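Long-range contacts in adhesion and penetration protein autotransporter (PDB 3SYJ), which promotes bacterial adherence to and invasion of host cells and bacterial aggregation through self-association, and is probably also a serine protease: residues Phe22-Gln27 with Met48-Val53; Ala353-Gln358 with Asn376-Gly381; Phe774-Ser779 with Glu796-Thr801; Phe872-Asp877 with Pro900-Gln905. All coordinates share one frame; numbering follows the deposited sequence.

Contact 1 of 4, residues Phe22-Gln27 with Met48-Val53; sequences FTVGAQ and MIDFSV
Met48 thrusts its side chain into the bend formed by residues 22-27, and its unbranched, flexible thioether fits there because it can follow the curve of the backbone. With CG anti to the backbone N (chi1 178°) and a bend at chi2, the chain runs beneath the turn: Met48 CB lies 3.4 Å from Thr23 O, and the methyl CE of Met48 comes to 3.8 Å from Phe22 CB. The sulfur makes a Met-aromatic contact with the Phe22 ring, Met48 SD standing 5.4 Å from the ring centroid and approaching obliquely.

Above this, Thr23 to Ala26 form a type II beta turn. Gly25 takes its third position, where a positive phi would press any CB against the preceding carbonyl oxygen. The turn is tied to Met48 by two backbone hydrogen bonds: Gly25 N to Met48 O at 2.9 Å, and Met48 N to Ala26 O. Val24, the other corner residue, slants across Asp50, its CG1 3.7 Å from Asp50 CB, so the branched methyls cover the aliphatic root of the acid. Asp50 OD1 accepts from Ser52 N, closing an Asx turn, and also from Ser52 OG, both from the same face of the carboxylate plane, while OD2 forms a salt bridge with Arg476.

Within the protease domain, helix 9-17 packs against this pair of loops through Phe15, which meets Phe22 edge-to-face and also touches Met48, while Ile49 reaches strands 151-155 and 221-226.

Contact 2 of 4, residues Ala353-Gln358 with Asn376-Gly381; sequences ASDINQ and NQTWQG
Two successive coils of the parallel beta-helix meet here, the short strands 356-357 and 379-380 pairing in parallel with Ile356 beside Trp379 and Asn357 beside Gln380. Ile356 N bonds to Thr378 O, and Gln358 N to Gln380 O at 2.8 Å; between them the Gln380 N to Ile356 O bond is weak. Just before the strands, Asp355 OD1 accepts from Thr378 N at 2.9 Å, the donor standing 44° out of the carboxylate plane, so a side chain takes up an N-H at the entrance to the ladder. Thr378 OG1 shares a water with Ile356 O.

On the face of Ile356 and Trp379, Ile356 CG2 lies 3.9 Å from Trp379 CD1. The first torsion of Trp379 turns the indole away from its own backbone N and carries it across toward the neighbouring coil. There Trp379 NE1 donates to Gln358 OE1 at 2.8 Å, with the oxygen in the ring plane and the amide turned 68° from the indole. Gly381 N lies over one face of the ring; a CB on Gly381 would clash with the indole.

The other face carries Asn357 and Gln380 side by side, their amides 24° apart. Asn357 OD1 accepts from Gly359 N and Gln380 NE2 donates to Asp402. The buried indole N-H is satisfied by a long, neutral amide whose NE2 is in turn held by the backbone O of Glu338, which fixes the orientation of Gln358 without requiring a buried charge.

Contact 3 of 4, residues Phe774-Ser779 with Glu796-Thr801; sequences FSLKNS and ENATWT
Leu776 and Ala798 meet on the interior side, Leu776 CG 3.8 Å from Ala798 CB; the small alanine suits this place because its methyl also sits 3.4 Å from both Leu776 O and Ser779 O. Alongside, the backbones bond in parallel fashion: Glu796 N to Leu776 O, then Asn778 N to Glu796 O at 2.8 Å. Beyond the corner Thr799 N reaches Ser779 O at 3.1 Å.

Asn778 and Asn797 occupy equivalent corners, each with positive phi (48° and 53°), a conformation asparagine tolerates well. Their side chains lie side by side and point the same way, but the amides are twisted 43° apart and the bond from Asn778 ND2 to Asn797 OD1 is weak.

Farther out, Ser779 OG bonds to Lys777 O within its own coil and to Val757 O and Ala760 N of the preceding one, fixing the bend, while Thr799 OG1 pairs with His780. Asparagines stacked at the same corner of successive coils recall the asparagine ladders known from pectate-lyase-like right-handed parallel beta-helices.

Contact 4 of 4, residues Phe872-Asp877 with Pro900-Gln905; sequences FGYKSD and PETLEQ
Tyr874 drives its ring into the loop 900-905 at the C-terminal end of the passenger domain, in the region matching the pertactin family. It is part of a G1 beta bulge, Tyr874 and Lys875 together facing Ser870.

The tight part is centred on this ring. Glu904 CB sits over one face of the Tyr874 ring, 3.5 Å from the centroid and only 10° off the ring normal, a CH-pi contact, and the glutamate side chain crosses the tyrosine at about a right angle. Pro900 CB, a rigid apolar neighbour, comes to 3.8 Å from Tyr874 CE2, and Thr902 CG2 lies against the same carbon. Tyrosine suits the site because its hydroxyl can both give and take at the end of a flat apolar ring; the OH also bonds to Tyr937 OH.

The looser side lies at Phe872. Its first torsion swings the ring away from its own N and lays it beside the extended Glu901 chain, Phe872 CE1 3.9 Å from Glu901 CD, with ring and carboxylate planes 65° apart. A water joins the two backbones, donating to Phe872 O and receiving a weak bond from Glu901 N. Glu901 packs on Thr507 of the second subunit, and the neighbouring Thr902 on its Gln508.

Back in the tight part, Tyr874 OH donates to Thr902 O at 2.8 Å, that oxygen lying at the ring edge, and accepts from Glu904 N at 2.8 Å in a nearly straight bond of 170°.

The four contacts follow one another along the chain without overlap. Contact 1 belongs to the N-terminal protease domain, yet its salt bridge to Arg476 ties that domain to the beta-helix. Contact 2 lies in an early part of the helix, its centre 39 Å from that of contact 1. Contact 3 is far along the same elongated body, 78 Å from contact 2 between centres and on the opposite side of the chain's centre. Contacts 3 and 4 reach the same set of strands, their nearest atoms about 9 Å apart. Contacts 2 and 4 are 105 Å apart between centres, consistent with a long adhesin stem whose C-terminal part meets a second subunit.

Contact 1 of 4, residues Phe22-Gln27 with Met48-Val53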
loop_
_atom_site.group_PDB
_atom_site.type_symbol
_atom_site.label_atom_id
_atom_site.label_comp_id
_atom_site.label_asym_id
_atom_site.label_seq_id
_atom_site.Cartn_x
_atom_site.Cartn_y
_atom_site.Cartn_z
ATOM N N PHE A 22 -35.792 -28.876 17.903
ATOM C CA PHE A 22 -36.098 -29.092 19.312
ATOM C C PHE A 22 -34.872 -29.442 20.159
ATOM O O PHE A 22 -34.914 -30.312 21.037
ATOM C CB PHE A 22 -37.198 -30.140 19.448
ATOM C CG PHE A 22 -38.516 -29.705 18.849
ATOM C CD1 PHE A 22 -39.271 -28.702 19.456
ATOM C CD2 PHE A 22 -38.984 -30.276 17.677
ATOM C CE1 PHE A 22 -40.477 -28.293 18.914
ATOM C CE2 PHE A 22 -40.197 -29.875 17.124
ATOM C CZ PHE A 22 -40.948 -28.879 17.748
ATOM N N THR A 23 -33.772 -28.751 19.886
ATOM C CA THR A 23 -32.564 -28.922 20.661
ATOM C C THR A 23 -32.804 -28.341 22.040
ATOM O O THR A 23 -33.658 -27.463 22.219
ATOM C CB THR A 23 -31.409 -28.190 20.007
ATOM O OG1 THR A 23 -31.841 -26.872 19.668
ATOM C CG2 THR A 23 -30.971 -28.915 18.739
ATOM N N VAL A 24 -32.055 -28.823 23.019
ATOM C CA VAL A 24 -32.277 -28.401 24.391
ATOM C C VAL A 24 -32.136 -26.884 24.496
ATOM O O VAL A 24 -31.211 -26.299 23.925
ATOM C CB VAL A 24 -31.307 -29.106 25.358
ATOM C CG1 VAL A 24 -31.585 -28.684 26.784
ATOM C CG2 VAL A 24 -31.430 -30.612 25.208
ATOM N N GLY A 25 -33.076 -26.252 25.201
ATOM C CA GLY A 25 -33.026 -24.817 25.436
ATOM C C GLY A 25 -33.677 -23.967 24.361
ATOM O O GLY A 25 -33.996 -22.804 24.607
ATOM N N ALA A 26 -33.878 -24.545 23.176
ATOM C CA ALA A 26 -34.477 -23.826 22.055
ATOM C C ALA A 26 -35.853 -23.269 22.409
ATOM O O ALA A 26 -36.542 -23.799 23.273
ATOM C CB ALA A 26 -34.567 -24.728 20.821
ATOM N N GLN A 27 -36.251 -22.198 21.729
ATOM C CA GLN A 27 -37.533 -21.570 22.000
ATOM C C GLN A 27 -38.244 -21.071 20.737
ATOM O O GLN A 27 -37.628 -20.859 19.685
ATOM C CB GLN A 27 -37.368 -20.432 23.014
ATOM C CG GLN A 27 -37.209 -20.906 24.447
ATOM C CD GLN A 27 -37.507 -19.807 25.458
ATOM O OE1 GLN A 27 -36.594 -19.246 26.075
ATOM N NE2 GLN A 27 -38.790 -19.484 25.619
ATOM N N MET A 48 -36.665 -25.378 25.660
ATOM C CA MET A 48 -36.973 -26.789 25.402
ATOM C C MET A 48 -36.347 -27.722 26.441
ATOM O O MET A 48 -35.149 -27.648 26.716
ATOM C CB MET A 48 -36.492 -27.204 24.009
ATOM C CG MET A 48 -36.728 -28.669 23.688
ATOM S SD MET A 48 -38.478 -29.118 23.500
ATOM C CE MET A 48 -38.322 -30.835 23.012
ATOM N N ILE A 49 -37.167 -28.610 26.995
ATOM C CA ILE A 49 -36.746 -29.572 28.007
ATOM C C ILE A 49 -35.560 -30.436 27.534
ATOM O O ILE A 49 -35.389 -30.682 26.344
ATOM C CB ILE A 49 -37.951 -30.475 28.390
ATOM C CG1 ILE A 49 -37.671 -31.295 29.645
ATOM C CG2 ILE A 49 -38.347 -31.381 27.228
ATOM C CD1 ILE A 49 -38.871 -32.091 30.121
ATOM N N ASP A 50 -34.732 -30.889 28.466
ATOM C CA ASP A 50 -33.650 -31.802 28.132
ATOM C C ASP A 50 -34.173 -33.196 28.423
ATOM O O ASP A 50 -34.296 -33.580 29.585
ATOM C CB ASP A 50 -32.423 -31.500 28.994
ATOM C CG ASP A 50 -31.192 -32.331 28.610
ATOM O OD1 ASP A 50 -31.330 -33.435 28.038
ATOM O OD2 ASP A 50 -30.067 -31.874 28.906
ATOM N N PHE A 51 -34.503 -33.943 27.374
ATOM C CA PHE A 51 -35.099 -35.269 27.546
ATOM C C PHE A 51 -34.049 -36.358 27.849
ATOM O O PHE A 51 -34.391 -37.533 28.007
ATOM C CB PHE A 51 -35.929 -35.664 26.315
ATOM C CG PHE A 51 -37.363 -35.167 26.340
ATOM C CD1 PHE A 51 -38.160 -35.325 27.475
ATOM C CD2 PHE A 51 -37.926 -34.597 25.203
ATOM C CE1 PHE A 51 -39.480 -34.901 27.487
ATOM C CE2 PHE A 51 -39.253 -34.171 25.205
ATOM C CZ PHE A 51 -40.029 -34.313 26.352
ATOM N N SER A 52 -32.777 -35.981 27.938
ATOM C CA SER A 52 -31.732 -36.971 28.210
ATOM C C SER A 52 -31.918 -37.689 29.564
ATOM O O SER A 52 -31.354 -38.756 29.787
ATOM C CB SER A 52 -30.335 -36.346 28.096
ATOM O OG SER A 52 -30.043 -35.518 29.208
ATOM N N VAL A 53 -32.735 -37.116 30.446
ATOM C CA VAL A 53 -33.019 -37.734 31.745
ATOM C C VAL A 53 -34.027 -38.881 31.639
ATOM O O VAL A 53 -34.273 -39.605 32.612
ATOM C CB VAL A 53 -33.570 -36.710 32.753
ATOM C CG1 VAL A 53 -32.638 -35.516 32.848
ATOM C CG2 VAL A 53 -34.972 -36.272 32.347
#

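Contact 2 of 4, residues Ala353-Gln358 with Asn376-Gly381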
loop_
_atom_site.group_PDB
_atom_site.type_symbol
_atom_site.label_atom_id
_atom_site.label_comp_id
_atom_site.label_asym_id
_atom_site.label_seq_id
_atom_site.Cartn_x
_atom_site.Cartn_y
_atom_site.Cartn_z
ATOM N N ALA A 353 -7.621 -50.463 54.102
ATOM C CA ALA A 353 -6.932 -51.571 54.757
ATOM C C ALA A 353 -7.235 -52.904 54.070
ATOM O O ALA A 353 -6.522 -53.892 54.267
ATOM C CB ALA A 353 -7.302 -51.629 56.227
ATOM N N SER A 354 -8.295 -52.932 53.267
ATOM C CA SER A 354 -8.621 -54.120 52.479
ATOM C C SER A 354 -9.318 -53.706 51.198
ATOM O O SER A 354 -9.771 -52.570 51.079
ATOM C CB SER A 354 -9.540 -55.066 53.264
ATOM O OG SER A 354 -10.875 -54.572 53.292
ATOM N N ASP A 355 -9.406 -54.621 50.240
ATOM C CA ASP A 355 -10.247 -54.388 49.077
ATOM C C ASP A 355 -11.646 -54.033 49.545
ATOM O O ASP A 355 -12.112 -54.521 50.578
ATOM C CB ASP A 355 -10.318 -55.629 48.198
ATOM C CG ASP A 355 -9.029 -55.902 47.482
ATOM O OD1 ASP A 355 -8.151 -55.015 47.494
ATOM O OD2 ASP A 355 -8.893 -57.000 46.908
ATOM N N ILE A 356 -12.312 -53.179 48.778
ATOM C CA ILE A 356 -13.676 -52.784 49.086
ATOM C C ILE A 356 -14.592 -52.923 47.878
ATOM O O ILE A 356 -14.334 -52.358 46.811
ATOM C CB ILE A 356 -13.743 -51.341 49.604
ATOM C CG1 ILE A 356 -13.031 -51.235 50.953
ATOM C CG2 ILE A 356 -15.200 -50.887 49.719
ATOM C CD1 ILE A 356 -13.773 -51.913 52.084
ATOM N N ASN A 357 -15.661 -53.675 48.041
ATOM C CA ASN A 357 -16.761 -53.750 47.115
ATOM C C ASN A 357 -18.034 -53.273 47.786
ATOM O O ASN A 357 -18.670 -53.968 48.524
ATOM C CB ASN A 357 -16.925 -55.161 46.568
ATOM C CG ASN A 357 -17.951 -55.262 45.469
ATOM O OD1 ASN A 357 -18.656 -54.345 45.159
ATOM N ND2 ASN A 357 -17.993 -56.388 44.868
ATOM N N GLN A 358 -18.342 -52.033 47.497
ATOM C CA GLN A 358 -19.474 -51.337 48.019
ATOM C C GLN A 358 -20.821 -51.737 47.376
ATOM O O GLN A 358 -21.856 -51.359 47.822
ATOM C CB GLN A 358 -19.195 -49.853 47.875
ATOM C CG GLN A 358 -19.365 -49.049 49.119
ATOM C CD GLN A 358 -18.975 -47.605 48.979
ATOM O OE1 GLN A 358 -18.082 -47.268 48.264
ATOM N NE2 GLN A 358 -19.640 -46.781 49.672
ATOM N N ASN A 376 -2.158 -52.688 47.870
ATOM C CA ASN A 376 -2.689 -52.734 46.534
ATOM C C ASN A 376 -4.186 -52.929 46.580
ATOM O O ASN A 376 -4.776 -53.460 45.706
ATOM C CB ASN A 376 -2.009 -53.827 45.741
ATOM C CG ASN A 376 -2.249 -55.232 46.317
ATOM O OD1 ASN A 376 -2.647 -55.426 47.483
ATOM N ND2 ASN A 376 -1.985 -56.225 45.487
ATOM N N GLN A 377 -4.770 -52.479 47.663
ATOM C CA GLN A 377 -6.210 -52.568 47.862
ATOM C C GLN A 377 -6.955 -51.841 46.745
ATOM O O GLN A 377 -6.517 -50.782 46.286
ATOM C CB GLN A 377 -6.595 -52.000 49.227
ATOM C CG GLN A 377 -6.230 -52.899 50.405
ATOM C CD GLN A 377 -4.764 -52.799 50.785
ATOM O OE1 GLN A 377 -4.097 -51.818 50.472
ATOM N NE2 GLN A 377 -4.257 -53.820 51.464
ATOM N N THR A 378 -8.070 -52.417 46.305
ATOM C CA THR A 378 -8.888 -51.825 45.239
ATOM C C THR A 378 -10.245 -51.316 45.739
ATOM O O THR A 378 -10.680 -51.662 46.839
ATOM C CB THR A 378 -9.136 -52.831 44.097
ATOM O OG1 THR A 378 -9.844 -53.967 44.605
ATOM C CG2 THR A 378 -7.815 -53.287 43.486
ATOM N N TRP A 379 -10.906 -50.486 44.934
ATOM C CA TRP A 379 -12.274 -50.064 45.247
ATOM C C TRP A 379 -13.227 -50.314 44.087
ATOM O O TRP A 379 -12.834 -50.275 42.923
ATOM C CB TRP A 379 -12.349 -48.585 45.643
ATOM C CG TRP A 379 -13.774 -48.096 45.855
ATOM C CD1 TRP A 379 -14.510 -48.218 46.998
ATOM C CD2 TRP A 379 -14.618 -47.412 44.909
ATOM N NE1 TRP A 379 -15.757 -47.662 46.826
ATOM C CE2 TRP A 379 -15.847 -47.154 45.557
ATOM C CE3 TRP A 379 -14.455 -46.998 43.581
ATOM C CZ2 TRP A 379 -16.914 -46.502 44.918
ATOM C CZ3 TRP A 379 -15.515 -46.344 42.947
ATOM C CH2 TRP A 379 -16.729 -46.107 43.618
ATOM N N GLN A 380 -14.492 -50.541 44.431
ATOM C CA GLN A 380 -15.545 -50.825 43.467
ATOM C C GLN A 380 -16.887 -50.447 44.084
ATOM O O GLN A 380 -17.222 -50.905 45.179
ATOM C CB GLN A 380 -15.540 -52.315 43.134
ATOM C CG GLN A 380 -16.431 -52.701 41.972
ATOM C CD GLN A 380 -16.378 -54.182 41.667
ATOM O OE1 GLN A 380 -15.951 -54.983 42.496
ATOM N NE2 GLN A 380 -16.825 -54.554 40.474
ATOM N N GLY A 381 -17.654 -49.613 43.392
ATOM C CA GLY A 381 -18.929 -49.155 43.911
ATOM C C GLY A 381 -19.717 -48.352 42.894
ATOM O O GLY A 381 -19.380 -48.330 41.703
HETATM O O HOH W 1 -12.423 -54.047 45.093
#

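Contact 3 of 4, residues Phe774-Ser779 with Glu796-Thr801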
loop_
_atom_site.group_PDB
_atom_site.type_symbol
_atom_site.label_atom_id
_atom_site.label_comp_id
_atom_site.label_asym_id
_atom_site.label_seq_id
_atom_site.Cartn_x
_atom_site.Cartn_y
_atom_site.Cartn_z
ATOM N N PHE A 774 -0.659 -15.374 -16.387
ATOM C CA PHE A 774 -1.984 -15.061 -15.872
ATOM C C PHE A 774 -3.018 -15.158 -16.977
ATOM O O PHE A 774 -2.876 -14.542 -18.034
ATOM C CB PHE A 774 -2.029 -13.667 -15.247
ATOM C CG PHE A 774 -3.407 -13.251 -14.791
ATOM C CD1 PHE A 774 -4.008 -13.870 -13.704
ATOM C CD2 PHE A 774 -4.098 -12.241 -15.447
ATOM C CE1 PHE A 774 -5.272 -13.486 -13.280
ATOM C CE2 PHE A 774 -5.359 -11.854 -15.029
ATOM C CZ PHE A 774 -5.946 -12.479 -13.943
ATOM N N SER A 775 -4.068 -15.927 -16.716
ATOM C CA SER A 775 -5.100 -16.171 -17.701
ATOM C C SER A 775 -6.467 -15.677 -17.209
ATOM O O SER A 775 -6.901 -15.986 -16.098
ATOM C CB SER A 775 -5.138 -17.658 -18.050
ATOM O OG SER A 775 -5.862 -17.885 -19.245
ATOM N N LEU A 776 -7.132 -14.895 -18.051
ATOM C CA LEU A 776 -8.433 -14.334 -17.732
ATOM C C LEU A 776 -9.425 -14.828 -18.765
ATOM O O LEU A 776 -9.367 -14.426 -19.925
ATOM C CB LEU A 776 -8.356 -12.813 -17.781
ATOM C CG LEU A 776 -9.604 -12.019 -17.422
ATOM C CD1 LEU A 776 -10.032 -12.322 -15.995
ATOM C CD2 LEU A 776 -9.316 -10.543 -17.592
ATOM N N LYS A 777 -10.326 -15.714 -18.354
ATOM C CA LYS A 777 -11.271 -16.317 -19.287
ATOM C C LYS A 777 -12.700 -16.014 -18.887
ATOM O O LYS A 777 -13.043 -16.080 -17.711
ATOM C CB LYS A 777 -11.086 -17.836 -19.337
ATOM C CG LYS A 777 -9.646 -18.293 -19.351
ATOM C CD LYS A 777 -9.548 -19.810 -19.428
ATOM C CE LYS A 777 -8.093 -20.266 -19.338
ATOM N NZ LYS A 777 -7.932 -21.721 -19.618
ATOM N N ASN A 778 -13.530 -15.689 -19.872
ATOM C CA ASN A 778 -14.961 -15.546 -19.649
ATOM C C ASN A 778 -15.269 -14.687 -18.435
ATOM O O ASN A 778 -16.221 -14.955 -17.704
ATOM C CB ASN A 778 -15.603 -16.921 -19.480
ATOM C CG ASN A 778 -15.232 -17.874 -20.595
ATOM O OD1 ASN A 778 -14.336 -18.706 -20.445
ATOM N ND2 ASN A 778 -15.904 -17.745 -21.728
ATOM N N SER A 779 -14.464 -13.654 -18.224
ATOM C CA SER A 779 -14.632 -12.796 -17.063
ATOM C C SER A 779 -14.509 -11.335 -17.440
ATOM O O SER A 779 -13.987 -10.993 -18.499
ATOM C CB SER A 779 -13.572 -13.114 -16.007
ATOM O OG SER A 779 -13.549 -14.494 -15.690
ATOM N N GLU A 796 -9.237 -14.635 -22.775
ATOM C CA GLU A 796 -10.128 -15.369 -23.670
ATOM C C GLU A 796 -11.585 -15.118 -23.314
ATOM O O GLU A 796 -12.015 -15.401 -22.196
ATOM C CB GLU A 796 -9.846 -16.870 -23.639
ATOM C CG GLU A 796 -10.639 -17.637 -24.689
ATOM C CD GLU A 796 -10.674 -19.135 -24.442
ATOM O OE1 GLU A 796 -9.941 -19.620 -23.551
ATOM O OE2 GLU A 796 -11.444 -19.826 -25.145
ATOM N N ASN A 797 -12.340 -14.599 -24.275
ATOM C CA ASN A 797 -13.734 -14.247 -24.048
ATOM C C ASN A 797 -13.860 -13.335 -22.845
ATOM O O ASN A 797 -14.809 -13.441 -22.070
ATOM C CB ASN A 797 -14.576 -15.503 -23.845
ATOM C CG ASN A 797 -14.347 -16.528 -24.934
ATOM O OD1 ASN A 797 -14.203 -17.724 -24.664
ATOM N ND2 ASN A 797 -14.293 -16.062 -26.180
ATOM N N ALA A 798 -12.895 -12.432 -22.701
ATOM C CA ALA A 798 -12.819 -11.572 -21.525
ATOM C C ALA A 798 -12.792 -10.092 -21.875
ATOM O O ALA A 798 -12.366 -9.699 -22.955
ATOM C CB ALA A 798 -11.596 -11.930 -20.695
ATOM N N THR A 799 -13.260 -9.271 -20.949
ATOM C CA THR A 799 -13.104 -7.833 -21.070
ATOM C C THR A 799 -12.268 -7.333 -19.898
ATOM O O THR A 799 -12.400 -7.822 -18.771
ATOM C CB THR A 799 -14.462 -7.105 -21.097
ATOM O OG1 THR A 799 -15.172 -7.357 -19.877
ATOM C CG2 THR A 799 -15.297 -7.575 -22.276
ATOM N N TRP A 800 -11.400 -6.368 -20.172
ATOM C CA TRP A 800 -10.567 -5.770 -19.138
ATOM C C TRP A 800 -10.597 -4.251 -19.239
ATOM O O TRP A 800 -10.251 -3.685 -20.277
ATOM C CB TRP A 800 -9.131 -6.278 -19.266
ATOM C CG TRP A 800 -8.171 -5.639 -18.322
ATOM C CD1 TRP A 800 -8.448 -5.138 -17.085
ATOM C CD2 TRP A 800 -6.768 -5.451 -18.525
ATOM N NE1 TRP A 800 -7.307 -4.639 -16.508
ATOM C CE2 TRP A 800 -6.259 -4.821 -17.372
ATOM C CE3 TRP A 800 -5.888 -5.755 -19.572
ATOM C CZ2 TRP A 800 -4.909 -4.487 -17.234
ATOM C CZ3 TRP A 800 -4.550 -5.421 -19.433
ATOM C CH2 TRP A 800 -4.074 -4.794 -18.274
ATOM N N THR A 801 -11.025 -3.597 -18.165
ATOM C CA THR A 801 -11.010 -2.137 -18.106
ATOM C C THR A 801 -9.841 -1.638 -17.257
ATOM O O THR A 801 -9.893 -1.657 -16.025
ATOM C CB THR A 801 -12.332 -1.564 -17.564
ATOM O OG1 THR A 801 -13.377 -1.818 -18.506
ATOM C CG2 THR A 801 -12.216 -0.062 -17.349
#

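Contact 4 of 4, residues Phe872-Asp877 with Pro900-Gln905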
loop_
_atom_site.group_PDB
_atom_site.type_symbol
_atom_site.label_atom_id
_atom_site.label_comp_id
_atom_site.label_asym_id
_atom_site.label_seq_id
_atom_site.Cartn_x
_atom_site.Cartn_y
_atom_site.Cartn_z
ATOM N N PHE A 872 -9.402 17.643 -29.910
ATOM C CA PHE A 872 -9.191 19.075 -29.736
ATOM C C PHE A 872 -7.804 19.402 -29.185
ATOM O O PHE A 872 -7.159 20.347 -29.636
ATOM C CB PHE A 872 -10.262 19.695 -28.838
ATOM C CG PHE A 872 -10.078 21.168 -28.625
ATOM C CD1 PHE A 872 -10.687 22.088 -29.464
ATOM C CD2 PHE A 872 -9.269 21.636 -27.601
ATOM C CE1 PHE A 872 -10.508 23.445 -29.275
ATOM C CE2 PHE A 872 -9.086 22.990 -27.410
ATOM C CZ PHE A 872 -9.706 23.896 -28.246
ATOM N N GLY A 873 -7.353 18.631 -28.201
ATOM C CA GLY A 873 -6.024 18.819 -27.643
ATOM C C GLY A 873 -5.021 17.874 -28.277
ATOM O O GLY A 873 -3.830 17.901 -27.958
ATOM N N TYR A 874 -5.516 17.046 -29.193
ATOM C CA TYR A 874 -4.745 15.947 -29.777
ATOM C C TYR A 874 -4.113 15.035 -28.714
ATOM O O TYR A 874 -2.929 14.698 -28.780
ATOM C CB TYR A 874 -3.719 16.461 -30.792
ATOM C CG TYR A 874 -4.349 16.854 -32.112
ATOM C CD1 TYR A 874 -4.652 15.896 -33.071
ATOM C CD2 TYR A 874 -4.658 18.182 -32.394
ATOM C CE1 TYR A 874 -5.238 16.246 -34.281
ATOM C CE2 TYR A 874 -5.245 18.544 -33.600
ATOM C CZ TYR A 874 -5.535 17.572 -34.541
ATOM O OH TYR A 874 -6.117 17.916 -35.745
ATOM N N LYS A 875 -4.937 14.640 -27.745
ATOM C CA LYS A 875 -4.543 13.721 -26.684
ATOM C C LYS A 875 -5.442 12.494 -26.733
ATOM O O LYS A 875 -6.557 12.559 -27.253
ATOM C CB LYS A 875 -4.703 14.393 -25.318
ATOM C CG LYS A 875 -3.847 15.635 -25.109
ATOM C CD LYS A 875 -4.383 16.488 -23.965
ATOM C CE LYS A 875 -4.251 15.785 -22.616
ATOM N NZ LYS A 875 -2.860 15.821 -22.073
ATOM N N SER A 876 -4.963 11.378 -26.186
ATOM C CA SER A 876 -5.763 10.157 -26.113
ATOM C C SER A 876 -5.089 9.048 -25.312
ATOM O O SER A 876 -3.930 9.170 -24.899
ATOM C CB SER A 876 -6.064 9.632 -27.516
ATOM O OG SER A 876 -4.977 8.879 -28.012
ATOM N N ASP A 877 -5.826 7.962 -25.097
ATOM C CA ASP A 877 -5.244 6.747 -24.545
ATOM C C ASP A 877 -4.255 6.233 -25.577
ATOM O O ASP A 877 -4.407 6.493 -26.769
ATOM C CB ASP A 877 -6.319 5.691 -24.281
ATOM C CG ASP A 877 -7.299 6.102 -23.194
ATOM O OD1 ASP A 877 -6.863 6.692 -22.180
ATOM O OD2 ASP A 877 -8.507 5.821 -23.351
ATOM N N PRO A 900 -11.093 20.465 -33.454
ATOM C CA PRO A 900 -9.756 20.961 -33.230
ATOM C C PRO A 900 -9.504 22.259 -33.967
ATOM O O PRO A 900 -9.853 22.400 -35.111
ATOM C CB PRO A 900 -8.861 19.843 -33.749
ATOM C CG PRO A 900 -9.744 18.688 -33.997
ATOM C CD PRO A 900 -11.105 19.163 -34.132
ATOM N N GLU A 901 -8.905 23.210 -33.277
ATOM C CA GLU A 901 -8.558 24.488 -33.899
ATOM C C GLU A 901 -7.201 24.414 -34.602
ATOM O O GLU A 901 -6.490 25.411 -34.708
ATOM C CB GLU A 901 -8.569 25.618 -32.863
ATOM C CG GLU A 901 -9.957 25.932 -32.305
ATOM C CD GLU A 901 -9.932 26.880 -31.108
ATOM O OE1 GLU A 901 -8.827 27.183 -30.594
ATOM O OE2 GLU A 901 -11.027 27.318 -30.679
ATOM N N THR A 902 -6.855 23.220 -35.072
ATOM C CA THR A 902 -5.631 22.990 -35.831
ATOM C C THR A 902 -5.650 21.589 -36.437
ATOM O O THR A 902 -6.400 20.721 -35.986
ATOM C CB THR A 902 -4.372 23.141 -34.960
ATOM O OG1 THR A 902 -3.216 22.805 -35.740
ATOM C CG2 THR A 902 -4.443 22.221 -33.743
ATOM N N LEU A 903 -4.828 21.373 -37.459
ATOM C CA LEU A 903 -4.775 20.077 -38.132
ATOM C C LEU A 903 -3.496 19.289 -37.837
ATOM O O LEU A 903 -2.412 19.625 -38.320
ATOM C CB LEU A 903 -4.976 20.232 -39.645
ATOM C CG LEU A 903 -6.393 19.970 -40.174
ATOM C CD1 LEU A 903 -7.332 21.153 -39.947
ATOM C CD2 LEU A 903 -6.346 19.607 -41.650
ATOM N N GLU A 904 -3.636 18.235 -37.043
ATOM C CA GLU A 904 -2.522 17.355 -36.724
ATOM C C GLU A 904 -2.965 15.908 -36.878
ATOM O O GLU A 904 -4.117 15.632 -37.223
ATOM C CB GLU A 904 -2.048 17.582 -35.285
ATOM C CG GLU A 904 -1.571 18.988 -34.988
ATOM C CD GLU A 904 -0.302 19.339 -35.739
ATOM O OE1 GLU A 904 0.394 18.409 -36.203
ATOM O OE2 GLU A 904 -0.004 20.548 -35.862
ATOM N N GLN A 905 -2.043 14.987 -36.621
ATOM C CA GLN A 905 -2.379 13.574 -36.521
ATOM C C GLN A 905 -2.422 13.154 -35.050
ATOM O O GLN A 905 -1.646 13.645 -34.233
ATOM C CB GLN A 905 -1.362 12.717 -37.284
ATOM C CG GLN A 905 -1.357 12.933 -38.791
ATOM C CD GLN A 905 -0.561 11.873 -39.531
ATOM O OE1 GLN A 905 0.459 11.393 -39.044
ATOM N NE2 GLN A 905 -1.027 11.505 -40.716
HETATM O O HOH W 2 -7.006 22.297 -31.485
#